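Local coordinates for protein 5'-Methylthioadenosine Nucleosidase (Arabidopsis thaliana, PDB 2H8G) that is a nucleosidase of the phosphorylase superfamily, an alpha/beta protein found here as two like subunits with adenine bound, at residues I33-A37 against I87-G91; F46-T51 against V63-H69; D109-G115 against I215-K221. One frame throughout, in Å; residues are numbered along the deposited sequence.

Interaction 1: residues I33-A37 against I87-G91; sequences IAMQA and IDSVG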
# COMPACT_ATOMS: atom_id res chain seq x y z
N ILE A 33 -0.59 -8.97 -11.61
CA ILE A 33 0.18 -8.24 -12.61
C ILE A 33 -0.25 -6.77 -12.63
O ILE A 33 -1.42 -6.45 -12.83
CB ILE A 33 -0.02 -8.89 -14.00
CG1 ILE A 33 0.38 -10.37 -13.92
CG2 ILE A 33 0.80 -8.17 -15.06
CD1 ILE A 33 0.22 -11.15 -15.21
N ALA A 34 0.72 -5.89 -12.43
CA ALA A 34 0.46 -4.45 -12.36
C ALA A 34 -0.03 -3.76 -13.63
O ALA A 34 -0.92 -2.91 -13.56
CB ALA A 34 1.71 -3.74 -11.86
N MET A 35 0.56 -4.10 -14.77
CA MET A 35 0.18 -3.47 -16.03
C MET A 35 -0.61 -4.40 -16.95
O MET A 35 -0.24 -5.56 -17.13
CB MET A 35 1.43 -2.98 -16.76
CG MET A 35 2.30 -2.03 -15.94
SD MET A 35 3.81 -1.56 -16.81
CE MET A 35 3.19 -0.25 -17.87
N GLN A 36 -1.68 -3.89 -17.54
CA GLN A 36 -2.49 -4.71 -18.43
C GLN A 36 -1.62 -5.22 -19.58
O GLN A 36 -1.83 -6.33 -20.06
CB GLN A 36 -3.65 -3.89 -19.02
CG GLN A 36 -3.24 -2.96 -20.16
CD GLN A 36 -4.39 -2.63 -21.09
OE1 GLN A 36 -5.09 -3.52 -21.59
NE2 GLN A 36 -4.60 -1.34 -21.34
N ALA A 37 -0.65 -4.41 -19.99
CA ALA A 37 0.25 -4.77 -21.09
C ALA A 37 1.14 -5.95 -20.73
O ALA A 37 1.61 -6.67 -21.61
CB ALA A 37 1.10 -3.58 -21.46
N ILE A 87 -4.11 5.69 -16.87
CA ILE A 87 -3.01 4.73 -16.92
C ILE A 87 -3.13 3.61 -15.88
O ILE A 87 -3.99 3.66 -15.00
CB ILE A 87 -1.65 5.46 -16.75
CG1 ILE A 87 -1.68 6.40 -15.54
CG2 ILE A 87 -1.34 6.28 -18.00
CD1 ILE A 87 -1.73 5.71 -14.20
N ASP A 88 -2.27 2.60 -16.01
CA ASP A 88 -2.28 1.47 -15.07
C ASP A 88 -2.02 1.97 -13.66
O ASP A 88 -1.14 2.80 -13.44
CB ASP A 88 -1.19 0.46 -15.43
CG ASP A 88 -1.52 -0.35 -16.66
OD1 ASP A 88 -2.50 -1.12 -16.64
OD2 ASP A 88 -0.77 -0.22 -17.65
N SER A 89 -2.78 1.43 -12.71
CA SER A 89 -2.65 1.82 -11.32
C SER A 89 -1.50 1.04 -10.67
O SER A 89 -1.73 0.11 -9.90
CB SER A 89 -3.95 1.54 -10.58
OG SER A 89 -5.02 2.29 -11.15
N VAL A 90 -0.28 1.44 -11.00
CA VAL A 90 0.92 0.81 -10.49
C VAL A 90 1.23 1.25 -9.06
O VAL A 90 0.58 2.13 -8.51
CB VAL A 90 2.14 1.14 -11.39
CG1 VAL A 90 1.91 0.62 -12.81
CG2 VAL A 90 2.39 2.64 -11.43
N GLY A 91 2.23 0.62 -8.46
CA GLY A 91 2.61 0.99 -7.11
C GLY A 91 2.21 -0.03 -6.06
O GLY A 91 1.40 -0.92 -6.31
O HOH W 1 -3.41 -2.69 -14.50
O HOH W 2 -0.44 -1.52 -19.82

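Interaction 2: residues F46-T51 against V63-H69; sequences FGLSET and VLYHGVH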
# COMPACT_ATOMS: atom_id res chain seq x y z
N PHE A 46 -3.19 -18.23 -22.96
CA PHE A 46 -4.04 -19.28 -22.40
C PHE A 46 -5.52 -19.02 -22.67
O PHE A 46 -6.39 -19.68 -22.10
CB PHE A 46 -3.80 -19.41 -20.90
CG PHE A 46 -2.43 -19.94 -20.55
CD1 PHE A 46 -1.30 -19.16 -20.75
CD2 PHE A 46 -2.28 -21.23 -20.05
CE1 PHE A 46 -0.03 -19.65 -20.45
CE2 PHE A 46 -1.01 -21.74 -19.76
CZ PHE A 46 0.11 -20.95 -19.96
N GLY A 47 -5.80 -18.05 -23.54
CA GLY A 47 -7.17 -17.72 -23.88
C GLY A 47 -8.07 -17.44 -22.69
O GLY A 47 -9.21 -17.91 -22.64
N LEU A 48 -7.56 -16.68 -21.73
CA LEU A 48 -8.35 -16.34 -20.55
C LEU A 48 -9.40 -15.30 -20.92
O LEU A 48 -9.16 -14.43 -21.76
CB LEU A 48 -7.43 -15.78 -19.46
CG LEU A 48 -6.25 -16.66 -19.03
CD1 LEU A 48 -5.43 -15.92 -17.98
CD2 LEU A 48 -6.74 -17.98 -18.47
N SER A 49 -10.57 -15.39 -20.30
CA SER A 49 -11.65 -14.45 -20.57
C SER A 49 -11.78 -13.41 -19.46
O SER A 49 -11.66 -13.74 -18.28
CB SER A 49 -12.97 -15.20 -20.72
OG SER A 49 -12.91 -16.13 -21.80
N GLU A 50 -12.01 -12.17 -19.85
CA GLU A 50 -12.17 -11.08 -18.89
C GLU A 50 -13.55 -11.15 -18.25
O GLU A 50 -14.56 -10.94 -18.92
CB GLU A 50 -12.00 -9.73 -19.59
CG GLU A 50 -11.90 -8.55 -18.64
CD GLU A 50 -11.89 -7.22 -19.37
OE1 GLU A 50 -11.12 -7.08 -20.34
OE2 GLU A 50 -12.63 -6.31 -18.96
N THR A 51 -13.59 -11.46 -16.96
CA THR A 51 -14.86 -11.55 -16.25
C THR A 51 -15.55 -10.19 -16.27
O THR A 51 -14.99 -9.19 -15.82
CB THR A 51 -14.66 -11.97 -14.78
OG1 THR A 51 -13.87 -10.98 -14.10
CG2 THR A 51 -13.95 -13.31 -14.70
N VAL A 63 -9.29 -5.57 -12.92
CA VAL A 63 -9.62 -6.48 -14.00
C VAL A 63 -9.23 -7.91 -13.63
O VAL A 63 -8.11 -8.17 -13.20
CB VAL A 63 -8.87 -6.09 -15.29
CG1 VAL A 63 -9.36 -6.94 -16.45
CG2 VAL A 63 -9.06 -4.62 -15.59
N LEU A 64 -10.17 -8.83 -13.80
CA LEU A 64 -9.94 -10.23 -13.49
C LEU A 64 -10.16 -11.11 -14.71
O LEU A 64 -11.25 -11.12 -15.29
CB LEU A 64 -10.86 -10.68 -12.36
CG LEU A 64 -10.89 -12.18 -12.04
CD1 LEU A 64 -9.50 -12.67 -11.65
CD2 LEU A 64 -11.88 -12.45 -10.92
N TYR A 65 -9.12 -11.84 -15.12
CA TYR A 65 -9.23 -12.73 -16.26
C TYR A 65 -9.22 -14.15 -15.70
O TYR A 65 -8.38 -14.48 -14.86
CB TYR A 65 -8.05 -12.58 -17.22
CG TYR A 65 -7.83 -11.18 -17.75
CD1 TYR A 65 -7.08 -10.25 -17.03
CD2 TYR A 65 -8.35 -10.78 -18.98
CE1 TYR A 65 -6.84 -8.97 -17.52
CE2 TYR A 65 -8.12 -9.50 -19.48
CZ TYR A 65 -7.36 -8.60 -18.75
OH TYR A 65 -7.13 -7.34 -19.23
N HIS A 66 -10.16 -14.98 -16.14
CA HIS A 66 -10.22 -16.35 -15.66
C HIS A 66 -10.17 -17.34 -16.81
O HIS A 66 -10.51 -17.01 -17.95
CB HIS A 66 -11.49 -16.57 -14.83
CG HIS A 66 -12.75 -16.58 -15.64
ND1 HIS A 66 -13.12 -15.55 -16.48
CD2 HIS A 66 -13.74 -17.51 -15.74
CE1 HIS A 66 -14.27 -15.83 -17.05
NE2 HIS A 66 -14.67 -17.01 -16.62
N GLY A 67 -9.72 -18.55 -16.51
CA GLY A 67 -9.62 -19.58 -17.52
C GLY A 67 -9.14 -20.88 -16.92
O GLY A 67 -8.86 -20.96 -15.72
N VAL A 68 -9.06 -21.91 -17.75
CA VAL A 68 -8.62 -23.22 -17.28
C VAL A 68 -7.57 -23.82 -18.21
O VAL A 68 -7.72 -23.80 -19.43
CB VAL A 68 -9.80 -24.20 -17.17
CG1 VAL A 68 -9.32 -25.53 -16.60
CG2 VAL A 68 -10.90 -23.61 -16.30
N HIS A 69 -6.51 -24.35 -17.61
CA HIS A 69 -5.44 -24.98 -18.37
C HIS A 69 -5.15 -26.31 -17.69
O HIS A 69 -4.64 -26.34 -16.56
CB HIS A 69 -4.18 -24.11 -18.36
CG HIS A 69 -3.08 -24.65 -19.22
ND1 HIS A 69 -3.20 -24.76 -20.59
CD2 HIS A 69 -1.85 -25.12 -18.91
CE1 HIS A 69 -2.08 -25.28 -21.08
NE2 HIS A 69 -1.25 -25.50 -20.08
O HOH W 3 -6.36 -21.87 -20.83
O HOH W 4 -12.09 -18.77 -20.23
O HOH W 5 -12.88 -8.08 -14.53

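Interaction 3: residues D109-G115 against I215-K221; sequences DIIINAG and IPVVFLK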
# COMPACT_ATOMS: atom_id res chain seq x y z
N ASP A 109 -3.96 -21.34 -4.30
CA ASP A 109 -3.02 -22.19 -3.59
C ASP A 109 -1.66 -21.50 -3.58
O ASP A 109 -0.86 -21.68 -2.66
CB ASP A 109 -2.87 -23.54 -4.29
CG ASP A 109 -4.17 -24.32 -4.33
OD1 ASP A 109 -4.75 -24.56 -3.26
OD2 ASP A 109 -4.61 -24.69 -5.44
N ILE A 110 -1.42 -20.69 -4.61
CA ILE A 110 -0.16 -19.98 -4.74
C ILE A 110 -0.37 -18.72 -5.58
O ILE A 110 -1.23 -18.68 -6.46
CB ILE A 110 0.89 -20.90 -5.42
CG1 ILE A 110 2.25 -20.20 -5.50
CG2 ILE A 110 0.40 -21.32 -6.79
CD1 ILE A 110 3.40 -21.16 -5.81
N ILE A 111 0.41 -17.69 -5.28
CA ILE A 111 0.33 -16.43 -6.00
C ILE A 111 1.61 -16.21 -6.78
O ILE A 111 2.69 -16.52 -6.29
CB ILE A 111 0.17 -15.24 -5.02
CG1 ILE A 111 -1.14 -15.36 -4.25
CG2 ILE A 111 0.23 -13.92 -5.79
CD1 ILE A 111 -1.21 -14.45 -3.05
N ILE A 112 1.48 -15.71 -8.00
CA ILE A 112 2.66 -15.42 -8.81
C ILE A 112 2.59 -13.95 -9.19
O ILE A 112 1.65 -13.53 -9.85
CB ILE A 112 2.70 -16.23 -10.13
CG1 ILE A 112 2.70 -17.73 -9.84
CG2 ILE A 112 3.95 -15.84 -10.93
CD1 ILE A 112 2.67 -18.60 -11.09
N ASN A 113 3.57 -13.17 -8.73
CA ASN A 113 3.63 -11.76 -9.07
C ASN A 113 4.58 -11.70 -10.27
O ASN A 113 5.77 -11.91 -10.13
CB ASN A 113 4.22 -10.95 -7.90
CG ASN A 113 4.43 -9.48 -8.23
OD1 ASN A 113 5.37 -8.85 -7.75
ND2 ASN A 113 3.53 -8.92 -9.05
N ALA A 114 4.02 -11.46 -11.45
CA ALA A 114 4.83 -11.41 -12.66
C ALA A 114 4.83 -10.00 -13.22
O ALA A 114 3.79 -9.35 -13.27
CB ALA A 114 4.28 -12.39 -13.70
N GLY A 115 6.00 -9.53 -13.64
CA GLY A 115 6.07 -8.19 -14.20
C GLY A 115 7.48 -7.81 -14.59
O GLY A 115 8.43 -8.58 -14.40
N ILE A 215 -0.24 -17.25 2.24
CA ILE A 215 -0.36 -17.82 0.90
C ILE A 215 1.03 -17.79 0.26
O ILE A 215 1.68 -16.75 0.24
CB ILE A 215 -1.32 -17.00 0.00
CG1 ILE A 215 -2.69 -16.89 0.66
CG2 ILE A 215 -1.44 -17.66 -1.37
CD1 ILE A 215 -3.36 -18.22 0.93
N PRO A 216 1.50 -18.94 -0.25
CA PRO A 216 2.82 -18.98 -0.88
C PRO A 216 2.88 -18.01 -2.06
O PRO A 216 1.92 -17.90 -2.81
CB PRO A 216 2.95 -20.43 -1.35
CG PRO A 216 2.11 -21.18 -0.35
CD PRO A 216 0.90 -20.29 -0.18
N VAL A 217 4.00 -17.32 -2.22
CA VAL A 217 4.13 -16.39 -3.33
C VAL A 217 5.47 -16.53 -4.05
O VAL A 217 6.52 -16.68 -3.42
CB VAL A 217 3.92 -14.92 -2.88
CG1 VAL A 217 4.96 -14.54 -1.85
CG2 VAL A 217 4.00 -13.98 -4.08
N VAL A 218 5.40 -16.50 -5.37
CA VAL A 218 6.58 -16.60 -6.23
C VAL A 218 6.61 -15.37 -7.12
O VAL A 218 5.56 -14.77 -7.38
CB VAL A 218 6.52 -17.88 -7.10
CG1 VAL A 218 7.62 -17.86 -8.16
CG2 VAL A 218 6.67 -19.11 -6.21
N PHE A 219 7.80 -14.97 -7.56
CA PHE A 219 7.93 -13.80 -8.41
C PHE A 219 8.67 -14.08 -9.70
O PHE A 219 9.70 -14.77 -9.70
CB PHE A 219 8.70 -12.68 -7.68
CG PHE A 219 8.14 -12.32 -6.34
CD1 PHE A 219 8.41 -13.12 -5.23
CD2 PHE A 219 7.34 -11.20 -6.18
CE1 PHE A 219 7.89 -12.79 -3.97
CE2 PHE A 219 6.81 -10.87 -4.93
CZ PHE A 219 7.09 -11.67 -3.83
N LEU A 220 8.15 -13.56 -10.80
CA LEU A 220 8.79 -13.69 -12.10
C LEU A 220 9.00 -12.24 -12.49
O LEU A 220 8.04 -11.50 -12.73
CB LEU A 220 7.89 -14.40 -13.11
CG LEU A 220 7.56 -15.85 -12.76
CD1 LEU A 220 6.60 -16.41 -13.80
CD2 LEU A 220 8.83 -16.68 -12.69
N LYS A 221 10.26 -11.81 -12.54
CA LYS A 221 10.57 -10.42 -12.85
C LYS A 221 11.48 -10.34 -14.07
O LYS A 221 12.61 -10.83 -14.06
CB LYS A 221 11.22 -9.76 -11.63
CG LYS A 221 10.28 -9.68 -10.42
CD LYS A 221 9.22 -8.59 -10.60
CE LYS A 221 8.08 -8.74 -9.58
NZ LYS A 221 7.18 -7.55 -9.57
O HOH W 6 4.30 -6.19 -10.15

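Interaction 1: residues I33-A37 against I87-G91
Asp88 reaches from its loop to the first turn of helix 36-45, and its carboxylate meets the backbone of Met35 and Gln36. Its CB lies 3.9 Å from Ala34 O, a plain van der Waals approach. With chi1 at -73°, CG stands beside the backbone N of Asp88 and anti to its carbonyl carbon, which brings CG to 3.6 Å from Met35 CA. From there the two oxygens part. OD1 accepts the peptide N-H of Gln36 at 3.0 Å between Gln36 N and Asp88 OD1. The bond is nearly straight at the hydrogen (169°), but the donor stands above the carboxylate plane, 47° out of it. A water adds a second grip on the same atom: it donates to Asp88 OD1 at 2.8 Å and also to Ala34 O. OD2 rests 3.6 Å from Met35 CB and accepts a hydrogen bond from another water, 2.6 Å from Asp88 OD2. That water in turn accepts from Ala37 N at 2.9 Å. One carboxylate thus serves the two N-H groups that follow the N-cap residue Met35, one directly and one through water, and the positive end of the helix probably favours its negative charge. The apolar part is small: Met35 CG packs on Val90 CG1 at 4.1 Å. Between Asp88 and Val90, Ser89 centres an inverse gamma turn, closed by a weak backbone bond. The contact therefore ties the junction of strand 28-32 and helix 36-45 to the loop that enters helix 92-106, for which Gly91 is the N-cap. Phe148 and Tyr151 of the second subunit border this loop, Tyr151 OH bonding to Val90 O.

Interaction 2: residues F46-T51 against V63-H69
Chi1 of Thr51 (62°) puts Thr51 OG1 between the backbone N and the carbonyl carbon, 2.9 Å from Leu64 O, which also accepts Thr51 N. The same torsion leaves Thr51 CG2, anti to the carbonyl carbon, against the His66 ring. At His66, chi1 of 71° folds the imidazole back so that His66 ND1 donates to Ser49 O at 2.9 Å, in a bond bent to 136° at the hydrogen. His66 N reaches that oxygen from the opposite face of its carbonyl plane, so two donors grip Ser49 O. With Ser49 N donating to His66 O at 2.9 Å, Ser49 and His66 form an antiparallel hydrogen-bonded pair. The next pair, Glu50 and Tyr65, is non-hydrogen-bonded. Leu48 CD2 lies against Gly67 CA at 3.4 Å. Farther along, the edge of Phe46, led by CE2, points at the face of the His69 ring, centroids 4.8 Å apart. Strand 49-50 follows the Schellman motif that ends helix 36-45, and strand 63-69 continues the sheet into strand 72-78. Helix 233-259 covers the Phe46 end, where Asn257 OD1 bonds to His69 NE2.

Interaction 3: residues D109-G115 against I215-K221
Ile111 pairs with Val217 and Asn113 with Phe219 in parallel register, the axes of strands 110-115 and 217-221 lying 4.6 Å apart with 17° between their directions. These are adjacent parallel strands in the central mixed sheet of the phosphorylase-superfamily fold. Backbone hydrogen bonds come first. Ile111 N donates to Pro216 O at 2.9 Å, Val218 N answers to Ile111 O, Asn113 N to Val218 O, Leu220 N to Asn113 O, and Gly115 N to Leu220 O. Ile111 and Asn113 on one side, Val218 and Leu220 on the other, each both donate and accept. CA-H...O contacts fill in between them, the one from Ala114 CA to Leu220 O being 3.2 Å long.

Apolar packing occupies both faces. On the face of Ile112 and Ala114, Ile112 CG2 touches Leu220 CD1 at 3.9 Å, and helix 233-259 covers this side through Val255. On the other face, Ile111 CD1 meets Ile215 CG2 at 3.6 Å, their side chains crossing at about a right angle.

Polar side chains gather at the C-terminal end of that second face. Asn113 OD1 lies at the edge of the Phe219 ring, in its plane, 3.4 Å from Phe219 CD2. It also accepts Lys221 NZ at 2.9 Å, the donor standing 47° out of the carbonyl plane. Lys221 gets there by a bend at chi2 (-75°) and is otherwise extended beyond it. The amide is fixed from its other end as well, for Asn113 ND2 donates to Val32 O and to a water.

Lys221 has its stronger partner in Asp200, a residue of the adenine pocket, with which it forms a salt bridge. Lys221 NZ is thus gripped by both Asp200 OD1 and Asn113 OD1, which satisfies a buried polar end. The Asn113 amide, itself held by strand 28-32, probably helps position Lys221, whose side chain lies about 8 Å from the bound adenine.

Interaction 3 is a buried contact within the sheet, whereas interaction 1 is a surface contact and interaction 2 is partly buried. Strand 28-32 lies between strands 72-78 and 110-119, so it joins the sheet side of interaction 2 to that of interaction 3, and interaction 1 forms where this strand gives way to helix 36-45. Ile33 CG1 touches Ala114 O at 3.6 Å, linking interactions 1 and 3 directly. Helix 36-45 begins in interaction 1 and ends at interaction 2; the centres of the two contacts are about 17 Å apart. Chemistry follows place: carboxylate and waters at a helix start, antiparallel pairing with aromatics farther out, parallel strands inside, with branched aliphatics and one buried polar pair, Asn113 and Lys221.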